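Local coordinates for protein oligogalacturonate lyase (Vibrio parahaemolyticus RIMD 2210633, PDB 3C5M) that probably cleaves oligogalacturonides by lyase chemistry and binds a manganese ion in a seven-bladed beta-propeller, at residues A[16-21]-A[335-340]. Numbering follows the deposited sequence.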
loop_
_atom_site.group_PDB
_atom_site.type_symbol
_atom_site.label_atom_id
_atom_site.label_comp_id
_atom_site.label_asym_id
_atom_site.label_seq_id
_atom_site.Cartn_x
_atom_site.Cartn_y
_atom_site.Cartn_z
ATOM N N ASP A 16 23.802 9.276 -4.301
ATOM C CA ASP A 16 22.992 10.481 -4.238
ATOM C C ASP A 16 23.903 11.679 -3.998
ATOM O O ASP A 16 24.738 11.664 -3.085
ATOM C CB ASP A 16 21.963 10.363 -3.118
ATOM C CG ASP A 16 20.963 11.486 -3.137
ATOM O OD1 ASP A 16 21.307 12.592 -2.679
ATOM O OD2 ASP A 16 19.834 11.263 -3.626
ATOM N N SER A 17 23.740 12.710 -4.823
ATOM C CA SER A 17 24.556 13.919 -4.731
ATOM C C SER A 17 24.436 14.728 -3.435
ATOM O O SER A 17 25.335 15.509 -3.116
ATOM C CB SER A 17 24.261 14.833 -5.919
ATOM O OG SER A 17 22.897 15.183 -5.941
ATOM N N ASP A 18 23.346 14.542 -2.689
ATOM C CA ASP A 18 23.139 15.287 -1.445
ATOM C C ASP A 18 23.375 14.510 -0.153
ATOM O O ASP A 18 23.682 15.111 0.878
ATOM C CB ASP A 18 21.723 15.887 -1.398
ATOM C CG ASP A 18 21.485 16.953 -2.473
ATOM O OD1 ASP A 18 20.476 17.692 -2.369
ATOM O OD2 ASP A 18 22.298 17.049 -3.424
ATOM N N THR A 19 23.246 13.187 -0.195
ATOM C CA THR A 19 23.419 12.383 1.012
ATOM C C THR A 19 24.520 11.345 0.908
ATOM O O THR A 19 24.887 10.712 1.906
ATOM C CB THR A 19 22.121 11.654 1.355
ATOM O OG1 THR A 19 21.760 10.814 0.254
ATOM C CG2 THR A 19 20.999 12.645 1.619
ATOM N N GLN A 20 25.037 11.175 -0.307
ATOM C CA GLN A 20 26.097 10.206 -0.594
ATOM C C GLN A 20 25.592 8.772 -0.461
ATOM O O GLN A 20 26.336 7.819 -0.699
ATOM C CB GLN A 20 27.301 10.416 0.340
ATOM C CG GLN A 20 28.316 11.458 -0.133
ATOM C CD GLN A 20 27.682 12.799 -0.469
ATOM O OE1 GLN A 20 27.727 13.249 -1.621
ATOM N NE2 GLN A 20 27.081 13.444 0.534
ATOM N N VAL A 21 24.325 8.616 -0.090
ATOM C CA VAL A 21 23.754 7.285 0.074
ATOM C C VAL A 21 23.677 6.545 -1.259
ATOM O O VAL A 21 23.386 7.142 -2.298
ATOM C CB VAL A 21 22.355 7.364 0.702
ATOM C CG1 VAL A 21 21.735 5.987 0.739
ATOM C CG2 VAL A 21 22.450 7.938 2.100
ATOM N N LEU A 335 17.193 10.296 3.694
ATOM C CA LEU A 335 17.939 9.103 3.267
ATOM C C LEU A 335 18.659 9.409 1.968
ATOM O O LEU A 335 19.883 9.477 1.902
ATOM C CB LEU A 335 16.997 7.910 3.030
ATOM C CG LEU A 335 17.533 6.485 3.254
ATOM C CD1 LEU A 335 16.657 5.484 2.509
ATOM C CD2 LEU A 335 18.969 6.380 2.789
ATOM N N CYS A 336 17.876 9.573 0.918
ATOM C CA CYS A 336 18.427 9.882 -0.377
ATOM C C CYS A 336 17.358 10.704 -1.031
ATOM O O CYS A 336 16.469 11.230 -0.359
ATOM C CB CYS A 336 18.703 8.613 -1.189
ATOM S SG CYS A 336 17.226 7.729 -1.717
ATOM N N LYS A 337 17.424 10.796 -2.345
ATOM C CA LYS A 337 16.469 11.599 -3.073
ATOM C C LYS A 337 15.731 10.744 -4.097
ATOM O O LYS A 337 16.349 9.948 -4.788
ATOM C CB LYS A 337 17.241 12.748 -3.731
ATOM C CG LYS A 337 16.403 13.880 -4.255
ATOM C CD LYS A 337 17.217 15.167 -4.438
ATOM C CE LYS A 337 18.341 15.035 -5.473
ATOM N NZ LYS A 337 19.563 14.381 -4.917
ATOM N N HIS A 338 14.408 10.887 -4.167
ATOM C CA HIS A 338 13.614 10.130 -5.133
ATOM C C HIS A 338 13.296 10.986 -6.353
ATOM O O HIS A 338 13.118 10.465 -7.448
ATOM C CB HIS A 338 12.312 9.587 -4.494
ATOM C CG HIS A 338 11.337 10.644 -4.068
ATOM N ND1 HIS A 338 10.655 11.442 -4.965
ATOM C CD2 HIS A 338 10.917 11.022 -2.837
ATOM C CE1 HIS A 338 9.859 12.266 -4.302
ATOM N NE2 HIS A 338 9.999 12.032 -3.009
ATOM N N SER A 339 13.235 12.301 -6.157
ATOM C CA SER A 339 12.965 13.249 -7.244
ATOM C C SER A 339 11.946 12.737 -8.244
ATOM O O SER A 339 12.269 12.526 -9.413
ATOM C CB SER A 339 14.260 13.585 -7.998
ATOM O OG SER A 339 15.198 14.249 -7.165
ATOM N N THR A 340 10.714 12.547 -7.800
ATOM C CA THR A 340 9.695 12.056 -8.704
ATOM C C THR A 340 8.783 13.195 -9.144
ATOM O O THR A 340 8.534 14.130 -8.386
ATOM C CB THR A 340 8.847 10.945 -8.034
ATOM O OG1 THR A 340 7.992 10.335 -9.009
ATOM C CG2 THR A 340 7.988 11.526 -6.916
#
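Leu335 meets the 16-21 turn through its backbone carbonyl and one methyl. Leu335 O accepts a hydrogen bond from Thr19 OG1 at 2.8 Å. The C=O...donor angle is 136°, and the donor lies slightly off the carbonyl plane. Thr19 chi1 of 59° sets the hydroxyl between its own backbone N and carbonyl carbon, where it also takes a weak bond from Val21 N. The isobutyl group of Leu335 starts away from the turn, but Leu335 CD2 comes back to Val21 CG1 at 3.5 Å, the two side chains crossing nearly at right angles. Cys336 adds looser packing, Cys336 CB lying 4.3 Å from Val21 CB. Lys337 then meets Asp16 twice. Lys337 N lies 2.8 Å from Asp16 OD2, a weak bond because the N-H...O angle is just 123°. The lysine side chain, extended at first and bent at chi3 and chi4, curls back to place Lys337 NZ 3.4 Å from Asp16 OD1 in a salt bridge. That same OD1 is gripped by Asp18 N and Thr19 N from opposite faces of the carboxylate plane, an Asx turn and Asx motif in the connection between strands 12-15 and 22-25. Phe321 and Pro320 also touch the lysine side chain. The contact thus joins the edge strand 334-337 of one propeller blade to a hairpin of the next, away from the manganese site. Asp18 OD2 is 4.1 Å from Lys337 NZ, near but beyond salt-bridge distance. The acidic surroundings would be expected to stabilise the ammonium charge, while the buried Asp16 carboxylate is held by Asp18 N and Thr19 N and, weakly, by Lys337 N.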